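Local coordinates for putative cell adhesion protein (Bacteroides eggerthii, PDB 4GPV), which is probably a FimA-type major fimbrial subunit that serves in cell adhesion as a building block of pili on a human gut bacterium, at residues A[163-168]-A[237-243]; A[176-182]-A[265-271]; A[210-214]-A[276-280]. All blocks are in the same frame, centred on the assembly; numbering follows the deposited sequence. Where two conformers were deposited one is given.

Along the chain come 163-168, 176-182 and 210-214, then their partners 237-243, 265-271 and 276-280 in the same order, so the three contacts interlock in sequence. All lie in the C-terminal FimA-like part of the protein. Interaction 1 sets loop 237-243 against strand 146-169 of one sheet. Interactions 2 and 3 both reach the other sheet, where strands 262-271 and 274-283 are neighbours. Their centres are about 10 Å apart, against about 17 Å from interaction 1 to 2 and about 21 Å from 1 to 3. A salt bridge from Arg-168 to Asp-180 and packing of Val-164 on Ile-265 join interaction 1 to interaction 2, tying the two sheets of this probable pilus subunit together.

Interaction 1: A[163-168]-A[237-243]; sequences IVKDNR and FTINAGS
Val-164 O is approached by two groups from the side of loop 237-243. Asn-240 ND2 donates to Val-164 O over 2.9 Å; the acceptor lies in the Asn-240 amide plane, while ND2 stands above the carbonyl plane. A water that accepts from Thr-238 N probably donates to the same oxygen. Asn-240 OD1 in turn accepts from Thr-244 N. Further along the strand, Asp-166 N bonds to Thr-238 O at 2.8 Å, nearly straight at 166°. Segment 163-168 belongs to the long strand 146-169, and both segments fall in the FimA-like C-terminal region. The strand also pairs with strand 297-306, and the loop runs along its other edge. A type I turn from Asn-240 to Ser-243 then leads toward strand 247-251, which also pairs with the long strand. Val-164 sits over one face of Phe-237: CG1 lies 3.9 Å from the ring centroid, a CH-pi contact, while CG2 touches Phe-237 CE1 at 3.7 Å. Asp-166 CG is anti to the backbone N (chi1 -169°), which turns the carboxylate toward Arg-168. Arg-168 grips it side-on in a salt bridge, NE 2.8 Å from OD1 and NH2 2.9 Å from OD2. NH2 has a second salt bridge, to Asp-180. Arg-168 N closes an Asx turn on Asp-166 OD1, from the opposite face to NE. With an alanine in place of Asp-166 the Asx turn would be lost, and Arg-168 NE would probably be left without its carboxylate mate, the guanidinium then leaning on Asp-180. Lys-165 runs extended and brings NZ to 3.0 Å from Ser-243 OG.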
loop_
_atom_site.group_PDB
_atom_site.type_symbol
_atom_site.label_atom_id
_atom_site.label_comp_id
_atom_site.label_asym_id
_atom_site.label_seq_id
_atom_site.Cartn_x
_atom_site.Cartn_y
_atom_site.Cartn_z
ATOM N N ILE A 163 -2.677 -4.331 -15.829
ATOM C CA ILE A 163 -2.406 -4.579 -17.257
ATOM C C ILE A 163 -3.756 -4.896 -17.917
ATOM O O ILE A 163 -4.402 -5.870 -17.517
ATOM C CB ILE A 163 -1.364 -5.721 -17.463
ATOM C CG1 ILE A 163 0.005 -5.343 -16.871
ATOM C CG2 ILE A 163 -1.222 -6.111 -18.943
ATOM C CD1 ILE A 163 0.951 -6.507 -16.766
ATOM N N VAL A 164 -4.169 -4.112 -18.933
ATOM C CA VAL A 164 -5.425 -4.327 -19.615
ATOM C C VAL A 164 -5.150 -4.848 -21.021
ATOM O O VAL A 164 -4.345 -4.260 -21.739
ATOM C CB VAL A 164 -6.267 -3.034 -19.652
ATOM C CG1 VAL A 164 -7.587 -3.255 -20.409
ATOM C CG2 VAL A 164 -6.528 -2.526 -18.234
ATOM N N LYS A 165 -5.743 -5.986 -21.363
ATOM C CA LYS A 165 -5.692 -6.550 -22.726
ATOM C C LYS A 165 -7.105 -6.472 -23.236
ATOM O O LYS A 165 -7.958 -7.249 -22.800
ATOM C CB LYS A 165 -5.124 -7.976 -22.731
ATOM C CG LYS A 165 -3.667 -7.974 -22.318
ATOM C CD LYS A 165 -3.103 -9.351 -22.135
ATOM C CE LYS A 165 -1.699 -9.244 -21.613
ATOM N NZ LYS A 165 -0.959 -10.531 -21.732
ATOM N N ASP A 166 -7.386 -5.467 -24.082
ATOM C CA ASP A 166 -8.731 -5.204 -24.536
ATOM C C ASP A 166 -9.018 -5.847 -25.894
ATOM O O ASP A 166 -8.539 -5.362 -26.924
ATOM C CB ASP A 166 -9.010 -3.699 -24.589
ATOM C CG ASP A 166 -10.488 -3.399 -24.806
ATOM O OD1 ASP A 166 -11.307 -4.356 -24.765
ATOM O OD2 ASP A 166 -10.830 -2.220 -25.007
ATOM N N ASN A 167 -9.869 -6.904 -25.892
ATOM C CA ASN A 167 -10.263 -7.637 -27.096
ATOM C C ASN A 167 -11.742 -7.421 -27.400
ATOM O O ASN A 167 -12.334 -8.165 -28.185
ATOM C CB ASN A 167 -9.947 -9.135 -26.977
ATOM C CG ASN A 167 -8.480 -9.436 -26.828
ATOM O OD1 ASN A 167 -7.604 -8.680 -27.269
ATOM N ND2 ASN A 167 -8.183 -10.562 -26.213
ATOM N N ARG A 168 -12.346 -6.408 -26.762
ATOM C CA ARG A 168 -13.744 -6.065 -27.041
ATOM C C ARG A 168 -13.809 -5.419 -28.424
ATOM O O ARG A 168 -12.879 -4.716 -28.814
ATOM C CB ARG A 168 -14.321 -5.120 -25.970
ATOM C CG ARG A 168 -14.496 -5.733 -24.578
ATOM C CD ARG A 168 -14.784 -4.674 -23.509
ATOM N NE ARG A 168 -13.678 -3.709 -23.440
ATOM C CZ ARG A 168 -13.698 -2.560 -22.775
ATOM N NH1 ARG A 168 -14.774 -2.200 -22.084
ATOM N NH2 ARG A 168 -12.637 -1.767 -22.786
ATOM N N PHE A 237 -6.564 1.924 -23.819
ATOM C CA PHE A 237 -6.733 0.468 -23.833
ATOM C C PHE A 237 -6.699 -0.099 -25.244
ATOM O O PHE A 237 -7.452 0.333 -26.126
ATOM C CB PHE A 237 -8.028 0.031 -23.128
ATOM C CG PHE A 237 -8.110 0.320 -21.647
ATOM C CD1 PHE A 237 -6.960 0.590 -20.902
ATOM C CD2 PHE A 237 -9.338 0.316 -20.990
ATOM C CE1 PHE A 237 -7.042 0.864 -19.528
ATOM C CE2 PHE A 237 -9.413 0.587 -19.617
ATOM C CZ PHE A 237 -8.265 0.841 -18.896
ATOM N N THR A 238 -5.799 -1.066 -25.456
ATOM C CA THR A 238 -5.641 -1.752 -26.748
ATOM C C THR A 238 -5.506 -3.270 -26.493
ATOM O O THR A 238 -5.554 -3.714 -25.335
ATOM C CB THR A 238 -4.411 -1.208 -27.520
ATOM O OG1 THR A 238 -3.203 -1.661 -26.899
ATOM C CG2 THR A 238 -4.399 0.324 -27.665
ATOM N N ILE A 239 -5.241 -4.049 -27.563
ATOM C CA ILE A 239 -4.976 -5.490 -27.444
ATOM C C ILE A 239 -3.781 -5.696 -26.514
ATOM O O ILE A 239 -3.679 -6.732 -25.861
ATOM C CB ILE A 239 -4.742 -6.137 -28.840
ATOM C CG1 ILE A 239 -3.603 -5.402 -29.643
ATOM C CG2 ILE A 239 -6.078 -6.169 -29.625
ATOM C CD1 ILE A 239 -2.879 -6.251 -30.769
ATOM N N ASN A 240 -2.883 -4.687 -26.458
ATOM C CA ASN A 240 -1.731 -4.613 -25.578
ATOM C C ASN A 240 -0.917 -5.918 -25.590
ATOM O O ASN A 240 -0.726 -6.555 -24.537
ATOM C CB ASN A 240 -2.194 -4.253 -24.151
ATOM C CG ASN A 240 -1.100 -3.921 -23.189
ATOM O OD1 ASN A 240 0.077 -3.725 -23.582
ATOM N ND2 ASN A 240 -1.458 -3.861 -21.889
ATOM N N ALA A 241 -0.459 -6.321 -26.794
ATOM C CA ALA A 241 0.336 -7.538 -26.994
ATOM C C ALA A 241 1.610 -7.543 -26.128
ATOM O O ALA A 241 2.066 -8.616 -25.743
ATOM C CB ALA A 241 0.710 -7.694 -28.453
ATOM N N GLY A 242 2.144 -6.356 -25.825
ATOM C CA GLY A 242 3.336 -6.178 -25.006
ATOM C C GLY A 242 3.125 -6.224 -23.499
ATOM O O GLY A 242 4.101 -6.166 -22.773
ATOM N N SER A 243 1.857 -6.310 -23.013
ATOM C CA SER A 243 1.497 -6.374 -21.579
ATOM C C SER A 243 2.024 -5.156 -20.814
ATOM O O SER A 243 2.495 -5.291 -19.681
ATOM C CB SER A 243 2.011 -7.664 -20.927
ATOM O OG SER A 243 1.489 -8.813 -21.580
HETATM O O HOH W 1 -4.300 -1.664 -22.972
HETATM O O HOH W 2 0.380 -9.673 -24.060
HETATM O O HOH W 3 -10.793 0.240 -25.965
HETATM O O HOH W 4 -5.051 -9.020 -26.422
#

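Interaction 2: A[176-182]-A[265-271]; sequences ITITDDA and IKSTKTV
Both Asp-181 CG (chi1 -52°) and Thr-268 OG1 (chi1 -60°) lie anti to their own carbonyl carbons, which turns the carboxylate and the hydroxyl to meet. Lys-266 bends at chi2 (-96°) and brings its amine back to the same place. Asp-181 OD2 thus accepts twice: from Thr-268 OG1 at 2.6 Å on its syn side, and from Lys-266 NZ at 2.7 Å in a salt bridge from above the carboxylate plane. The strands are antiparallel. Thr-177 with Thr-270 and Thr-179 with Thr-268 are hydrogen-bonded pairs. A classic beta bulge then shifts the register, as two residues, Asp-181 and Ala-182, stand opposite the single Lys-266. Lys-266 O accepts from Asp-181 N at 2.8 Å and from Ala-182 N at 3.1 Å, both in its carbonyl plane. On the other face, Ser-267 OG donates to Asp-180 OD1 over 2.7 Å, on the anti side, and Asp-180 OD2 has a salt bridge to Arg-168. Ile-178 packs its CG2 on Ser-267 CB at 3.8 Å. At the far end Ile-176 and Val-271 run alongside each other, with CG1 of Ile-176 3.8 Å from CG2 of Val-271.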
loop_
_atom_site.group_PDB
_atom_site.type_symbol
_atom_site.label_atom_id
_atom_site.label_comp_id
_atom_site.label_asym_id
_atom_site.label_seq_id
_atom_site.Cartn_x
_atom_site.Cartn_y
_atom_site.Cartn_z
ATOM N N ILE A 176 -25.483 -0.574 -28.614
ATOM C CA ILE A 176 -24.922 -0.563 -27.273
ATOM C C ILE A 176 -23.562 0.057 -27.384
ATOM O O ILE A 176 -22.776 -0.336 -28.255
ATOM C CB ILE A 176 -24.889 -1.975 -26.650
ATOM C CG1 ILE A 176 -26.321 -2.582 -26.602
ATOM C CG2 ILE A 176 -24.207 -1.964 -25.261
ATOM C CD1 ILE A 176 -26.345 -4.108 -26.521
ATOM N N THR A 177 -23.291 1.041 -26.516
ATOM C CA THR A 177 -21.986 1.668 -26.500
ATOM C C THR A 177 -21.426 1.598 -25.086
ATOM O O THR A 177 -22.169 1.630 -24.098
ATOM C CB THR A 177 -22.022 3.087 -27.089
ATOM O OG1 THR A 177 -20.684 3.515 -27.337
ATOM C CG2 THR A 177 -22.741 4.092 -26.209
ATOM N N ILE A 178 -20.110 1.416 -25.002
ATOM C CA ILE A 178 -19.405 1.385 -23.723
ATOM C C ILE A 178 -18.265 2.343 -23.864
ATOM O O ILE A 178 -17.554 2.314 -24.869
ATOM C CB ILE A 178 -18.961 -0.040 -23.240
ATOM C CG1 ILE A 178 -20.196 -0.922 -22.995
ATOM C CG2 ILE A 178 -18.103 0.030 -21.956
ATOM C CD1 ILE A 178 -19.876 -2.429 -22.711
ATOM N N THR A 179 -18.132 3.241 -22.878
ATOM C CA THR A 179 -17.024 4.170 -22.770
ATOM C C THR A 179 -16.335 3.857 -21.443
ATOM O O THR A 179 -16.986 3.884 -20.396
ATOM C CB THR A 179 -17.506 5.639 -22.869
ATOM O OG1 THR A 179 -18.124 5.847 -24.137
ATOM C CG2 THR A 179 -16.366 6.654 -22.662
ATOM N N ASP A 180 -15.038 3.533 -21.472
ATOM C CA ASP A 180 -14.332 3.285 -20.224
ATOM C C ASP A 180 -14.005 4.617 -19.575
ATOM O O ASP A 180 -13.537 5.535 -20.272
ATOM C CB ASP A 180 -13.051 2.482 -20.479
ATOM C CG ASP A 180 -13.290 1.116 -21.084
ATOM O OD1 ASP A 180 -14.340 0.493 -20.768
ATOM O OD2 ASP A 180 -12.474 0.697 -21.923
ATOM N N ASP A 181 -14.226 4.742 -18.238
ATOM C CA ASP A 181 -14.007 6.030 -17.586
ATOM C C ASP A 181 -12.753 6.055 -16.723
ATOM O O ASP A 181 -12.009 7.042 -16.753
ATOM C CB ASP A 181 -15.240 6.427 -16.753
ATOM C CG ASP A 181 -16.542 6.369 -17.530
ATOM O OD1 ASP A 181 -16.607 6.950 -18.642
ATOM O OD2 ASP A 181 -17.486 5.724 -17.047
ATOM N N ALA A 182 -12.525 5.015 -15.922
ATOM C CA ALA A 182 -11.382 5.038 -15.020
ATOM C C ALA A 182 -10.967 3.664 -14.529
ATOM O O ALA A 182 -11.764 2.724 -14.537
ATOM C CB ALA A 182 -11.733 5.895 -13.800
ATOM N N ILE A 265 -11.998 -1.729 -13.630
ATOM C CA ILE A 265 -12.193 -0.768 -14.697
ATOM C C ILE A 265 -13.635 -0.325 -14.530
ATOM O O ILE A 265 -14.512 -1.182 -14.516
ATOM C CB ILE A 265 -11.907 -1.303 -16.105
ATOM C CG1 ILE A 265 -10.444 -1.744 -16.242
ATOM C CG2 ILE A 265 -12.304 -0.226 -17.173
ATOM C CD1 ILE A 265 -10.210 -2.673 -17.428
ATOM N N LYS A 266 -13.887 0.986 -14.370
ATOM C CA LYS A 266 -15.252 1.514 -14.264
ATOM C C LYS A 266 -15.587 2.124 -15.617
ATOM O O LYS A 266 -14.791 2.906 -16.142
ATOM C CB LYS A 266 -15.340 2.556 -13.125
ATOM C CG LYS A 266 -16.753 3.095 -12.936
ATOM C CD LYS A 266 -16.970 4.403 -13.673
ATOM C CE LYS A 266 -18.442 4.639 -13.919
ATOM N NZ LYS A 266 -18.658 5.938 -14.617
ATOM N N SER A 267 -16.746 1.762 -16.189
ATOM C CA SER A 267 -17.124 2.259 -17.495
ATOM C C SER A 267 -18.567 2.706 -17.477
ATOM O O SER A 267 -19.263 2.509 -16.470
ATOM C CB SER A 267 -16.917 1.158 -18.534
ATOM O OG SER A 267 -15.605 0.631 -18.439
ATOM N N THR A 268 -18.998 3.341 -18.558
ATOM C CA THR A 268 -20.396 3.756 -18.729
ATOM C C THR A 268 -20.975 3.007 -19.926
ATOM O O THR A 268 -20.438 3.091 -21.042
ATOM C CB THR A 268 -20.540 5.266 -18.891
ATOM O OG1 THR A 268 -20.019 5.898 -17.713
ATOM C CG2 THR A 268 -21.998 5.683 -19.060
ATOM N N LYS A 269 -22.074 2.289 -19.687
ATOM C CA LYS A 269 -22.778 1.576 -20.761
ATOM C C LYS A 269 -24.021 2.376 -21.128
ATOM O O LYS A 269 -24.782 2.740 -20.229
ATOM C CB LYS A 269 -23.147 0.153 -20.321
ATOM C CG LYS A 269 -23.838 -0.701 -21.397
ATOM C CD LYS A 269 -24.264 -2.040 -20.783
ATOM C CE LYS A 269 -24.876 -2.965 -21.800
ATOM N NZ LYS A 269 -25.420 -4.199 -21.179
ATOM N N THR A 270 -24.226 2.631 -22.438
ATOM C CA THR A 270 -25.393 3.365 -22.922
ATOM C C THR A 270 -26.181 2.470 -23.894
ATOM O O THR A 270 -25.631 1.929 -24.861
ATOM C CB THR A 270 -25.010 4.720 -23.546
ATOM O OG1 THR A 270 -24.278 5.477 -22.594
ATOM C CG2 THR A 270 -26.231 5.515 -23.984
ATOM N N VAL A 271 -27.459 2.288 -23.584
ATOM C CA VAL A 271 -28.396 1.488 -24.396
ATOM C C VAL A 271 -29.674 2.291 -24.521
ATOM O O VAL A 271 -30.407 2.439 -23.542
ATOM C CB VAL A 271 -28.677 0.076 -23.825
ATOM C CG1 VAL A 271 -29.579 -0.711 -24.776
ATOM C CG2 VAL A 271 -27.395 -0.691 -23.526
#

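Interaction 3: A[210-214]-A[276-280]; sequences GFNQY and SPIFY
Phe-279 pushes the tip of its ring into an angle formed by Phe-211 and Tyr-214. The bump is its CZ, which meets Tyr-214 CD1 at 3.6 Å and Phe-211 CE2 at 3.7 Å. Against Tyr-214 the arrangement is offset edge-to-face. The rim of Phe-279 points at the face of Tyr-214, with the planes at 73° and the centroids 5.2 Å apart. Phe-211 is turned obliquely to Phe-279, at 61°, and its centroid is 5.8 Å from that of Phe-279. Phe-211 CD2 comes in at the edge of both other rings, so the three aromatics form a compact cluster. Tyr-214 CG sits between its backbone N and carbonyl carbon (chi1 58°), and this places the ring face across the path of Phe-279. CE1 of Phe-279 also rests on the root of that ring, 3.9 Å from Tyr-214 CB.

Pro-277 makes a second, smaller bump two residues earlier on the same side of strand 274-283. Its ring meets the bend of the loop, with CG 3.7 Å from Gln-213 O. Its CB lies beside the Phe-211 ring, more loosely, at 4.4 Å from Phe-211 CZ. Loop 210-214 follows strand 207-209, and here it lies against strand 274-283, next to strand 262-271. Phe-211, Pro-277 and Phe-279 also touch Lys-266 of strand 262-271, and Pro-320 adds to the packing on Tyr-214 and Phe-279. The Tyr-214 hydroxyl hydrogen-bonds to Glu-321. The backbone of Phe-279 bonds to Thr-317. No hydrogen bond joins 210-214 to 276-280, and the two bury a modest 175 Å². Ring shape and apolar contact therefore hold the loop here, without polar pairing between these segments.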
loop_
_atom_site.group_PDB
_atom_site.type_symbol
_atom_site.label_atom_id
_atom_site.label_comp_id
_atom_site.label_asym_id
_atom_site.label_seq_id
_atom_site.Cartn_x
_atom_site.Cartn_y
_atom_site.Cartn_z
ATOM N N GLY A 210 -12.296 4.805 -4.579
ATOM C CA GLY A 210 -12.191 5.681 -5.750
ATOM C C GLY A 210 -13.494 6.009 -6.437
ATOM O O GLY A 210 -13.567 6.956 -7.230
ATOM N N PHE A 211 -14.549 5.213 -6.168
ATOM C CA PHE A 211 -15.853 5.407 -6.788
ATOM C C PHE A 211 -16.906 4.759 -5.913
ATOM O O PHE A 211 -16.706 3.629 -5.490
ATOM C CB PHE A 211 -15.853 4.767 -8.210
ATOM C CG PHE A 211 -17.100 5.035 -9.016
ATOM C CD1 PHE A 211 -17.255 6.232 -9.716
ATOM C CD2 PHE A 211 -18.146 4.122 -9.030
ATOM C CE1 PHE A 211 -18.414 6.481 -10.459
ATOM C CE2 PHE A 211 -19.315 4.380 -9.759
ATOM C CZ PHE A 211 -19.438 5.558 -10.473
ATOM N N ASN A 212 -18.049 5.427 -5.677
ATOM C CA ASN A 212 -19.073 4.793 -4.845
ATOM C C ASN A 212 -20.488 5.044 -5.376
ATOM O O ASN A 212 -21.445 4.832 -4.631
ATOM C CB ASN A 212 -18.960 5.301 -3.395
ATOM C CG ASN A 212 -19.348 6.757 -3.182
ATOM O OD1 ASN A 212 -19.579 7.529 -4.116
ATOM N ND2 ASN A 212 -19.464 7.163 -1.933
ATOM N N GLN A 213 -20.621 5.522 -6.631
ATOM C CA GLN A 213 -21.935 5.864 -7.219
ATOM C C GLN A 213 -22.514 4.674 -8.002
ATOM O O GLN A 213 -22.729 4.730 -9.219
ATOM C CB GLN A 213 -21.832 7.149 -8.051
ATOM C CG GLN A 213 -21.622 8.397 -7.153
ATOM C CD GLN A 213 -21.377 9.667 -7.940
ATOM O OE1 GLN A 213 -22.216 10.126 -8.719
ATOM N NE2 GLN A 213 -20.212 10.265 -7.758
ATOM N N TYR A 214 -22.722 3.570 -7.281
ATOM C CA TYR A 214 -23.313 2.326 -7.776
ATOM C C TYR A 214 -24.239 1.804 -6.681
ATOM O O TYR A 214 -24.005 2.085 -5.500
ATOM C CB TYR A 214 -22.265 1.283 -8.234
ATOM C CG TYR A 214 -21.253 0.845 -7.197
ATOM C CD1 TYR A 214 -20.046 1.531 -7.034
ATOM C CD2 TYR A 214 -21.468 -0.292 -6.419
ATOM C CE1 TYR A 214 -19.113 1.138 -6.058
ATOM C CE2 TYR A 214 -20.555 -0.679 -5.429
ATOM C CZ TYR A 214 -19.369 0.027 -5.266
ATOM O OH TYR A 214 -18.465 -0.372 -4.307
ATOM N N SER A 276 -25.547 3.752 -17.591
ATOM C CA SER A 276 -25.371 3.214 -16.247
ATOM C C SER A 276 -23.933 2.801 -16.034
ATOM O O SER A 276 -23.260 2.431 -16.996
ATOM C CB SER A 276 -26.305 2.016 -16.028
ATOM O OG SER A 276 -26.165 1.040 -17.047
ATOM N N PRO A 277 -23.446 2.817 -14.780
ATOM C CA PRO A 277 -22.065 2.384 -14.541
ATOM C C PRO A 277 -21.937 0.852 -14.590
ATOM O O PRO A 277 -22.815 0.100 -14.131
ATOM C CB PRO A 277 -21.749 2.932 -13.143
ATOM C CG PRO A 277 -23.052 3.104 -12.491
ATOM C CD PRO A 277 -24.108 3.271 -13.535
ATOM N N ILE A 278 -20.850 0.388 -15.191
ATOM C CA ILE A 278 -20.524 -1.040 -15.277
ATOM C C ILE A 278 -19.093 -1.184 -14.840
ATOM O O ILE A 278 -18.337 -0.206 -14.836
ATOM C CB ILE A 278 -20.788 -1.715 -16.652
ATOM C CG1 ILE A 278 -19.942 -1.056 -17.765
ATOM C CG2 ILE A 278 -22.292 -1.732 -16.984
ATOM C CD1 ILE A 278 -19.852 -1.784 -19.058
ATOM N N PHE A 279 -18.734 -2.380 -14.432
ATOM C CA PHE A 279 -17.391 -2.637 -13.904
ATOM C C PHE A 279 -16.784 -3.913 -14.447
ATOM O O PHE A 279 -17.496 -4.874 -14.711
ATOM C CB PHE A 279 -17.461 -2.756 -12.364
ATOM C CG PHE A 279 -17.975 -1.528 -11.660
ATOM C CD1 PHE A 279 -19.342 -1.334 -11.472
ATOM C CD2 PHE A 279 -17.102 -0.548 -11.216
ATOM C CE1 PHE A 279 -19.820 -0.183 -10.836
ATOM C CE2 PHE A 279 -17.570 0.581 -10.546
ATOM C CZ PHE A 279 -18.936 0.783 -10.401
ATOM N N TYR A 280 -15.443 -3.936 -14.556
ATOM C CA TYR A 280 -14.695 -5.151 -14.896
ATOM C C TYR A 280 -13.782 -5.344 -13.687
ATOM O O TYR A 280 -12.717 -4.737 -13.623
ATOM C CB TYR A 280 -13.926 -4.997 -16.218
ATOM C CG TYR A 280 -14.807 -4.601 -17.378
ATOM C CD1 TYR A 280 -15.433 -5.571 -18.164
ATOM C CD2 TYR A 280 -14.965 -3.265 -17.737
ATOM C CE1 TYR A 280 -16.154 -5.222 -19.303
ATOM C CE2 TYR A 280 -15.731 -2.899 -18.853
ATOM C CZ TYR A 280 -16.326 -3.883 -19.631
ATOM O OH TYR A 280 -17.058 -3.517 -20.746
#